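Local coordinates for protein-arginine-phosphatase (Geobacillus stearothermophilus, PDB 4PIC), which removes phosphate from phosphoarginine residues in proteins, with almost no activity on phosphotyrosine peptides, probably counteracting the arginine kinase McsB, at residues L68-E71 / H72-A76; P95-K98 / D99-T103; V125-A128 / A129-L133. All blocks are in the same frame, centred on the assembly; numbering follows the deposited sequence.

Interaction 1 (L68-E71 / H72-A76)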
# COMPACT_ATOMS: atom_id res chain seq x y z
N LEU A 68 6.18 -7.33 0.93
CA LEU A 68 6.71 -7.00 2.24
C LEU A 68 5.88 -7.62 3.36
O LEU A 68 4.67 -7.39 3.44
CB LEU A 68 6.77 -5.48 2.42
CG LEU A 68 7.24 -4.98 3.78
CD1 LEU A 68 8.67 -5.43 4.03
CD2 LEU A 68 7.14 -3.46 3.85
N LYS A 69 6.55 -8.38 4.21
CA LYS A 69 5.89 -9.05 5.33
C LYS A 69 6.65 -8.82 6.62
O LYS A 69 7.80 -8.38 6.60
CB LYS A 69 5.74 -10.55 5.04
CG LYS A 69 4.83 -10.86 3.87
CD LYS A 69 4.33 -12.30 3.91
CE LYS A 69 3.10 -12.49 3.04
NZ LYS A 69 3.39 -12.21 1.60
N LYS A 70 6.00 -9.14 7.74
CA LYS A 70 6.59 -9.05 9.07
C LYS A 70 7.99 -9.66 9.11
O LYS A 70 8.91 -9.11 9.72
CB LYS A 70 5.66 -9.76 10.06
CG LYS A 70 6.23 -9.96 11.45
CD LYS A 70 6.42 -8.64 12.16
CE LYS A 70 6.77 -8.86 13.63
NZ LYS A 70 7.29 -7.63 14.28
N GLU A 71 8.16 -10.78 8.43
CA GLU A 71 9.43 -11.50 8.41
C GLU A 71 10.57 -10.65 7.84
O GLU A 71 11.70 -10.74 8.31
CB GLU A 71 9.28 -12.81 7.65
CG GLU A 71 8.44 -13.88 8.38
CD GLU A 71 7.00 -13.46 8.67
OE1 GLU A 71 6.33 -12.89 7.78
OE2 GLU A 71 6.53 -13.69 9.81
N HIS A 72 10.27 -9.84 6.83
CA HIS A 72 11.29 -8.96 6.24
C HIS A 72 11.65 -7.86 7.22
O HIS A 72 12.81 -7.45 7.33
CB HIS A 72 10.78 -8.27 4.98
CG HIS A 72 10.49 -9.18 3.84
ND1 HIS A 72 9.21 -9.46 3.42
CD2 HIS A 72 11.31 -9.84 2.99
CE1 HIS A 72 9.25 -10.27 2.38
NE2 HIS A 72 10.51 -10.51 2.09
N ILE A 73 10.64 -7.35 7.91
CA ILE A 73 10.82 -6.29 8.89
C ILE A 73 11.72 -6.76 10.03
O ILE A 73 12.64 -6.05 10.44
CB ILE A 73 9.46 -5.83 9.45
CG1 ILE A 73 8.59 -5.25 8.33
CG2 ILE A 73 9.64 -4.84 10.59
CD1 ILE A 73 9.14 -3.96 7.73
N ASP A 74 11.48 -7.98 10.52
CA ASP A 74 12.27 -8.54 11.60
C ASP A 74 13.69 -8.90 11.17
O ASP A 74 14.62 -8.85 11.97
CB ASP A 74 11.59 -9.78 12.19
CG ASP A 74 10.29 -9.45 12.88
OD1 ASP A 74 10.08 -8.26 13.21
OD2 ASP A 74 9.49 -10.38 13.11
N TRP A 75 13.85 -9.27 9.90
CA TRP A 75 15.17 -9.58 9.35
C TRP A 75 16.06 -8.33 9.25
O TRP A 75 17.25 -8.36 9.59
CB TRP A 75 15.01 -10.21 7.96
CG TRP A 75 16.27 -10.40 7.17
CD1 TRP A 75 17.08 -11.50 7.18
CD2 TRP A 75 16.84 -9.49 6.22
NE1 TRP A 75 18.12 -11.32 6.30
CE2 TRP A 75 18.01 -10.09 5.71
CE3 TRP A 75 16.49 -8.21 5.77
CZ2 TRP A 75 18.81 -9.47 4.75
CZ3 TRP A 75 17.29 -7.59 4.82
CH2 TRP A 75 18.45 -8.22 4.33
N ALA A 76 15.46 -7.23 8.82
CA ALA A 76 16.21 -6.01 8.53
C ALA A 76 16.82 -5.35 9.76
O ALA A 76 16.19 -5.28 10.82
CB ALA A 76 15.30 -5.02 7.80
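His72 folds back over the first turn of helix 70-75 and closes its N-terminal end. ND1 accepts a hydrogen bond from the backbone N of Lys69, the N-cap residue, at 3.0 Å. The donor lies at the imidazole edge, in the ring plane. This is one half of a capping-box pattern, with a histidine as the returning N3 side chain, and it would favour a neutral ring with the proton on NE2. With CG beside its backbone N (chi1 -65°), the ring hangs on the side where the Lys69 N-H emerges, while His72 CB rests 3.7 Å from Leu68 CD1. Lys69 O is held twice, by His72 N at 2.9 Å and, in the carbonyl plane, by Ile73 N at 3.3 Å. Lys70, the next residue, bends at chi2 (67°) and crosses Asp74, one turn on, at a slant, and its NZ meets the syn lone pair of Asp74 OD1 at 3.1 Å in a salt bridge. The same ammonium is bound more closely by Glu96, so replacing Lys70 by an alanine would probably leave both carboxylates without their shared counter-charge. Glu71 contributes mainly through its carbonyl, whose O accepts a hydrogen bond from Trp75 N at 3.1 Å. Behind the turn, Leu68 and Ile73 pack on Ile90 of helix 84-93, Leu68 and His72 lie against Leu6 of strand 3-9, and Leu68 meets Phe39 of the second subunit.

Interaction 2 (P95-K98 / D99-T103)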
# COMPACT_ATOMS: atom_id res chain seq x y z
N PRO A 95 4.40 -0.70 13.29
CA PRO A 95 4.88 0.30 14.26
C PRO A 95 6.18 -0.11 14.95
O PRO A 95 6.98 0.75 15.32
CB PRO A 95 3.75 0.35 15.30
CG PRO A 95 2.55 -0.09 14.57
CD PRO A 95 3.02 -1.11 13.57
N GLU A 96 6.38 -1.42 15.10
CA GLU A 96 7.60 -1.93 15.72
C GLU A 96 8.86 -1.62 14.89
O GLU A 96 9.98 -1.75 15.39
CB GLU A 96 7.47 -3.43 15.97
CG GLU A 96 7.43 -4.27 14.68
CD GLU A 96 6.02 -4.56 14.13
OE1 GLU A 96 5.13 -3.68 14.15
OE2 GLU A 96 5.81 -5.70 13.66
N ALA A 97 8.66 -1.23 13.64
CA ALA A 97 9.76 -0.90 12.72
C ALA A 97 10.19 0.57 12.76
O ALA A 97 11.10 0.96 12.03
CB ALA A 97 9.37 -1.29 11.30
N LYS A 98 9.55 1.38 13.60
CA LYS A 98 9.70 2.83 13.52
C LYS A 98 11.13 3.33 13.71
O LYS A 98 11.56 4.28 13.06
CB LYS A 98 8.76 3.51 14.52
CG LYS A 98 8.79 5.03 14.47
CD LYS A 98 7.56 5.63 15.14
CE LYS A 98 7.71 7.13 15.31
NZ LYS A 98 8.03 7.80 14.02
N ASP A 99 11.89 2.68 14.60
CA ASP A 99 13.23 3.16 14.91
C ASP A 99 14.23 2.83 13.80
O ASP A 99 15.30 3.43 13.75
CB ASP A 99 13.71 2.52 16.20
CG ASP A 99 13.95 1.05 16.05
OD1 ASP A 99 12.96 0.30 15.91
OD2 ASP A 99 15.14 0.63 16.04
N LYS A 100 13.88 1.89 12.92
CA LYS A 100 14.85 1.44 11.92
C LYS A 100 14.36 1.65 10.49
O LYS A 100 14.98 1.15 9.55
CB LYS A 100 15.21 -0.03 12.13
CG LYS A 100 14.06 -1.01 11.94
CD LYS A 100 14.56 -2.44 12.15
CE LYS A 100 13.42 -3.42 12.22
NZ LYS A 100 13.95 -4.79 12.39
N THR A 101 13.29 2.41 10.33
CA THR A 101 12.76 2.69 8.99
C THR A 101 13.02 4.14 8.63
O THR A 101 12.69 5.04 9.39
CB THR A 101 11.25 2.40 8.93
OG1 THR A 101 11.04 1.03 9.29
CG2 THR A 101 10.72 2.60 7.52
N PHE A 102 13.65 4.35 7.48
CA PHE A 102 14.02 5.69 7.05
C PHE A 102 13.78 5.73 5.56
O PHE A 102 13.73 4.68 4.93
CB PHE A 102 15.53 5.93 7.24
CG PHE A 102 16.06 5.58 8.61
CD1 PHE A 102 16.24 6.57 9.56
CD2 PHE A 102 16.41 4.28 8.92
CE1 PHE A 102 16.75 6.26 10.81
CE2 PHE A 102 16.92 3.96 10.17
CZ PHE A 102 17.08 4.95 11.12
N THR A 103 13.70 6.92 4.97
CA THR A 103 13.90 6.99 3.52
C THR A 103 15.39 6.82 3.27
O THR A 103 16.21 7.18 4.12
CB THR A 103 13.44 8.33 2.90
OG1 THR A 103 14.21 9.41 3.44
CG2 THR A 103 11.95 8.56 3.15
O HOH W 1 10.71 5.56 11.04
O HOH W 2 13.40 6.40 11.76
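Thr101 reaches back to the carbonyl of Ala97 with its hydroxyl, and OG1 donates to Ala97 O at 2.7 Å. The rotation that makes this possible sets OG1 beside the threonine's own backbone N (chi1 -58°), facing the end of the 3-10 turn, and OG1 also lies 3.5 Å from the methyl of Ala97. The same oxygen of Ala97 takes a hydrogen bond from Lys100 N at 3.1 Å. The two donors come from opposite faces of the carbonyl plane, each nearly 50° out of it. Lys100 holds CG between its backbone N and carbonyl carbon (chi1 64°), a cramped rotamer that lays CG 3.6 Å from Ala97 O. From there the chain runs fully extended, sending NZ to the carbonyls of Ile73 and Ala76. Two waters sit between Lys98 O and Thr101 O, within hydrogen-bonding distance of each. Strand 101-103, an outermost strand of the parallel sheet within this chain, begins here, with Thr101 packed on Val79 and on Ile90 of helix 84-93. Chemically, one carbonyl with two donors ties the 3-10 turn to Lys100 and to Thr101, the first strand residue, and the threonine hydroxyl pays for its burial through the bond to Ala97 O.

Interaction 3 (V125-A128 / A129-L133)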
# COMPACT_ATOMS: atom_id res chain seq x y z
N VAL A 125 13.49 8.35 -17.33
CA VAL A 125 13.15 8.55 -15.92
C VAL A 125 13.69 7.41 -15.06
O VAL A 125 14.09 7.62 -13.92
CB VAL A 125 11.64 8.75 -15.71
CG1 VAL A 125 11.38 9.24 -14.29
CG2 VAL A 125 11.12 9.77 -16.71
N TYR A 126 13.70 6.19 -15.60
CA TYR A 126 14.38 5.09 -14.93
C TYR A 126 15.86 5.39 -14.75
O TYR A 126 16.44 5.08 -13.70
CB TYR A 126 14.23 3.79 -15.72
CG TYR A 126 12.89 3.11 -15.47
CD1 TYR A 126 11.76 3.48 -16.18
CD2 TYR A 126 12.78 2.09 -14.53
CE1 TYR A 126 10.54 2.86 -15.95
CE2 TYR A 126 11.56 1.46 -14.30
CZ TYR A 126 10.45 1.86 -15.02
OH TYR A 126 9.23 1.25 -14.80
N ARG A 127 16.47 5.99 -15.76
CA ARG A 127 17.89 6.32 -15.68
C ARG A 127 18.11 7.40 -14.62
O ARG A 127 19.06 7.33 -13.86
CB ARG A 127 18.43 6.77 -17.04
CG ARG A 127 19.94 6.75 -17.15
CD ARG A 127 20.41 7.03 -18.57
NE ARG A 127 20.09 5.93 -19.48
CZ ARG A 127 19.31 6.04 -20.55
NH1 ARG A 127 18.77 7.21 -20.85
NH2 ARG A 127 19.08 4.99 -21.32
N ALA A 128 17.22 8.38 -14.56
CA ALA A 128 17.32 9.44 -13.56
C ALA A 128 17.24 8.85 -12.15
O ALA A 128 18.03 9.23 -11.26
CB ALA A 128 16.20 10.45 -13.77
N ALA A 129 16.30 7.93 -11.96
CA ALA A 129 16.14 7.25 -10.67
C ALA A 129 17.39 6.44 -10.34
O ALA A 129 17.89 6.48 -9.21
CB ALA A 129 14.92 6.35 -10.69
N ARG A 130 17.90 5.70 -11.32
CA ARG A 130 19.12 4.93 -11.12
C ARG A 130 20.28 5.82 -10.69
O ARG A 130 21.05 5.46 -9.81
CB ARG A 130 19.50 4.17 -12.40
CG ARG A 130 20.70 3.24 -12.19
CD ARG A 130 21.40 2.97 -13.51
NE ARG A 130 22.01 4.19 -14.02
CZ ARG A 130 22.28 4.42 -15.30
NH1 ARG A 130 22.00 3.51 -16.23
NH2 ARG A 130 22.82 5.58 -15.65
N ASP A 131 20.41 6.99 -11.32
CA ASP A 131 21.52 7.88 -11.03
C ASP A 131 21.42 8.43 -9.62
O ASP A 131 22.42 8.52 -8.91
CB ASP A 131 21.57 9.01 -12.05
CG ASP A 131 22.00 8.55 -13.43
OD1 ASP A 131 22.66 7.49 -13.52
OD2 ASP A 131 21.70 9.25 -14.42
N GLU A 132 20.20 8.77 -9.20
CA GLU A 132 19.96 9.22 -7.83
C GLU A 132 20.36 8.12 -6.87
O GLU A 132 21.05 8.35 -5.88
CB GLU A 132 18.49 9.59 -7.60
CG GLU A 132 18.01 10.87 -8.28
CD GLU A 132 16.51 11.07 -8.16
OE1 GLU A 132 15.83 10.14 -7.67
OE2 GLU A 132 16.01 12.15 -8.56
N LEU A 133 19.91 6.90 -7.17
CA LEU A 133 20.19 5.75 -6.32
C LEU A 133 21.68 5.44 -6.27
O LEU A 133 22.20 5.09 -5.21
CB LEU A 133 19.43 4.53 -6.81
CG LEU A 133 17.93 4.54 -6.56
CD1 LEU A 133 17.27 3.41 -7.34
CD2 LEU A 133 17.68 4.39 -5.06
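Arg127 and Arg130 stand side by side on helix 123-150, the long C-terminal helix of this low molecular weight phosphatase fold; both guanidinium groups form salt bridges to Glu56 of helix 48-56, and Arg130 NH1 reaches Val53 O. Arg130 NH2 donates to Asp131 OD1 at 2.9 Å, close to the guanidinium plane, and the neighbouring NE adds a weak bond to the same oxygen. With Asp131 at its edge and Glu56 and Val53 O on NH1, the Arg130 group is probably restrained from turning. Both arginines have CG anti to the backbone N and bend at chi3 (-69° for Arg127, 67° for Arg130), which sets Arg127 CG over one face of the Arg130 guanidinium, 3.5 Å from NH2, with the two planes turned 55° from one another. The like charges of Arg127 NE and Arg130 NH1 are 4.5 Å apart, a closeness the shared glutamate is likely to offset. Beneath them run i to i+4 bonds, such as Asp131 N to Arg127 O at 2.9 Å. Tyr126 packs on Cys14, a substrate-binding residue by similarity, and Ala129 and Leu133 press on Met18 of helix 15-25. Ala129 CB lies 3.6 Å from both Val125 O and Tyr126 O.

Overall arrangement
Interactions 1 and 2 form one connected patch, their centres 11 Å apart. The Lys70 NZ to Glu96 OE2 salt bridge (2.5 Å), a probable hydrogen bond from Lys100 NZ to Ile73 O (2.7 Å), and Ile73 CG2 against Ala97 CB (3.6 Å) join helix 70-75 to the turn before strand 101-103. Interaction 3 lies across the centre of the chain, about 26 Å from interaction 1 between centres, and touches neither. Interactions 1 and 3 both come near the active site: the Leu68 side chain is about 9 Å from that of the nucleophile Cys9, while those of Tyr126 and Ala129 are about 3 Å and 5 Å from Cys14 and Arg15, substrate-binding and active-site residues by similarity.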